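Local atomic coordinates of DELTA1-pyrroline-2-carboxylate reductase (Thermococcus litoralis DSM 5473, PDB entry 6T3E), a protein that catalyses the NADH-dependent reduction of delta1-pyrroline-2-carboxylate to L-proline, probably as a step in L-hydroxyproline metabolism. Residues 38-43 with 170-175. Residues are numbered along the deposited sequence; the frame is centred on the assembly and turned at random.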
loop_
_atom_site.group_PDB
_atom_site.type_symbol
_atom_site.label_atom_id
_atom_site.label_comp_id
_atom_site.label_asym_id
_atom_site.label_seq_id
_atom_site.Cartn_x
_atom_site.Cartn_y
_atom_site.Cartn_z
ATOM N N SER B 38 -21.164 15.030 3.120
ATOM C CA SER B 38 -21.729 15.308 4.432
ATOM C C SER B 38 -21.775 14.009 5.223
ATOM O O SER B 38 -21.647 12.920 4.660
ATOM C CB SER B 38 -23.139 15.896 4.323
ATOM O OG SER B 38 -24.028 14.958 3.720
ATOM N N MET B 39 -21.966 14.118 6.540
ATOM C CA MET B 39 -21.854 12.926 7.383
ATOM C C MET B 39 -23.027 11.964 7.193
ATOM O O MET B 39 -22.837 10.742 7.237
ATOM C CB MET B 39 -21.717 13.341 8.851
ATOM C CG MET B 39 -21.435 12.210 9.851
ATOM S SD MET B 39 -19.933 11.238 9.587
ATOM C CE MET B 39 -18.660 12.277 10.288
ATOM N N LYS B 40 -24.229 12.482 6.929
ATOM C CA LYS B 40 -25.367 11.600 6.689
ATOM C C LYS B 40 -25.127 10.709 5.478
ATOM O O LYS B 40 -25.458 9.516 5.498
ATOM C CB LYS B 40 -26.637 12.423 6.503
ATOM C CG LYS B 40 -27.887 11.585 6.406
ATOM C CD LYS B 40 -29.125 12.465 6.364
ATOM C CE LYS B 40 -30.241 11.782 5.600
ATOM N NZ LYS B 40 -29.715 10.667 4.766
ATOM N N GLU B 41 -24.531 11.273 4.424
ATOM C CA GLU B 41 -24.171 10.488 3.245
ATOM C C GLU B 41 -23.115 9.438 3.586
ATOM O O GLU B 41 -23.222 8.277 3.173
ATOM C CB GLU B 41 -23.686 11.417 2.132
ATOM C CG GLU B 41 -24.797 11.914 1.230
ATOM C CD GLU B 41 -24.346 13.009 0.273
ATOM O OE1 GLU B 41 -25.096 13.307 -0.690
ATOM O OE2 GLU B 41 -23.245 13.576 0.486
ATOM N N VAL B 42 -22.077 9.838 4.333
ATOM C CA VAL B 42 -20.970 8.937 4.647
ATOM C C VAL B 42 -21.442 7.806 5.541
ATOM O O VAL B 42 -20.972 6.665 5.415
ATOM C CB VAL B 42 -19.806 9.712 5.299
ATOM C CG1 VAL B 42 -18.583 8.818 5.454
ATOM C CG2 VAL B 42 -19.438 10.910 4.458
ATOM N N ILE B 43 -22.378 8.092 6.447
ATOM C CA ILE B 43 -22.917 7.043 7.304
ATOM C C ILE B 43 -23.600 5.977 6.459
ATOM O O ILE B 43 -23.331 4.778 6.603
ATOM C CB ILE B 43 -23.875 7.651 8.342
ATOM C CG1 ILE B 43 -23.072 8.314 9.472
ATOM C CG2 ILE B 43 -24.863 6.592 8.855
ATOM C CD1 ILE B 43 -23.836 9.357 10.228
ATOM N N VAL B 170 -22.514 10.856 15.939
ATOM C CA VAL B 170 -23.421 10.436 17.006
ATOM C C VAL B 170 -24.682 11.297 17.006
ATOM O O VAL B 170 -25.786 10.802 17.262
ATOM C CB VAL B 170 -22.700 10.459 18.371
ATOM C CG1 VAL B 170 -23.684 10.247 19.515
ATOM C CG2 VAL B 170 -21.634 9.390 18.415
ATOM N N CYS B 171 -24.541 12.594 16.708
ATOM C CA CYS B 171 -25.692 13.494 16.658
ATOM C C CYS B 171 -26.603 13.191 15.466
ATOM O O CYS B 171 -27.806 13.481 15.513
ATOM C CB CYS B 171 -25.218 14.948 16.584
ATOM S SG CYS B 171 -24.257 15.578 17.989
ATOM N N GLU B 172 -26.049 12.654 14.377
ATOM C CA GLU B 172 -26.883 12.304 13.230
ATOM C C GLU B 172 -27.731 11.073 13.506
ATOM O O GLU B 172 -28.732 10.854 12.820
ATOM C CB GLU B 172 -26.020 12.082 11.982
ATOM C CG GLU B 172 -25.487 13.370 11.349
ATOM C CD GLU B 172 -26.538 14.097 10.515
ATOM O OE1 GLU B 172 -27.556 13.460 10.161
ATOM O OE2 GLU B 172 -26.343 15.300 10.213
ATOM N N VAL B 173 -27.370 10.298 14.520
ATOM C CA VAL B 173 -27.987 9.009 14.780
ATOM C C VAL B 173 -28.835 9.005 16.054
ATOM O O VAL B 173 -29.743 8.167 16.169
ATOM C CB VAL B 173 -26.891 7.918 14.833
ATOM C CG1 VAL B 173 -27.262 6.733 15.701
ATOM C CG2 VAL B 173 -26.515 7.478 13.419
ATOM N N ARG B 174 -28.616 9.938 16.979
ATOM C CA ARG B 174 -29.351 10.006 18.235
ATOM C C ARG B 174 -29.796 11.442 18.501
ATOM O O ARG B 174 -29.323 12.388 17.868
ATOM C CB ARG B 174 -28.494 9.477 19.391
ATOM C CG ARG B 174 -28.211 7.982 19.303
ATOM C CD ARG B 174 -29.468 7.173 19.572
ATOM N NE ARG B 174 -29.210 5.734 19.611
ATOM C CZ ARG B 174 -29.531 4.886 18.634
ATOM N NH1 ARG B 174 -30.123 5.334 17.533
ATOM N NH2 ARG B 174 -29.260 3.587 18.754
ATOM N N ASN B 175 -30.771 11.599 19.398
ATOM C CA ASN B 175 -31.272 12.931 19.761
ATOM C C ASN B 175 -30.459 13.477 20.938
ATOM O O ASN B 175 -30.965 13.729 22.032
ATOM C CB ASN B 175 -32.765 12.880 20.083
ATOM C CG ASN B 175 -33.648 12.894 18.827
ATOM O OD1 ASN B 175 -33.491 13.747 17.947
ATOM N ND2 ASN B 175 -34.573 11.940 18.742
#
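The first turn of helix 39-54 faces the C-terminal part of helix 161-173, with the CA atoms of Lys-40 and Glu-172 6.8 Å apart, and no hydrogen bond links the two segments. Glu-172 carries the contact from its side, reaching across to Met-39, Lys-40 and Ile-43. Its CB meets the end of Ile-43, CD1, at 3.9 Å, and the two side chains run at a slant to each other. A bend at chi2 (-78°) turns the carboxylate of Glu-172 alongside Lys-40, where OE1 lies 3.9 Å from CB. The lysine chain leads away, and its NZ forms a salt bridge with Glu-44; at 6.4 Å from Glu-172 OE1 it probably exerts only a weak pull on that carboxylate. Helix 161-173 follows strand 153-157 of the parallel sheet, as expected of the first beta-alpha unit in a Rossmann-type NAD-binding domain; here that domain meets helix 39-54, which leads into strand 58-68 of the mixed sheet. Met-39, whose side chain is about 11 Å from the bound NADH, approaches Glu-172 loosely and also touches Thr-165, Trp-168 and Ala-169 of the same helix. Lys-40 and Glu-172 are exposed, whereas Met-39 and Ile-43 are buried and also touch Ala-137 of helix 128-146.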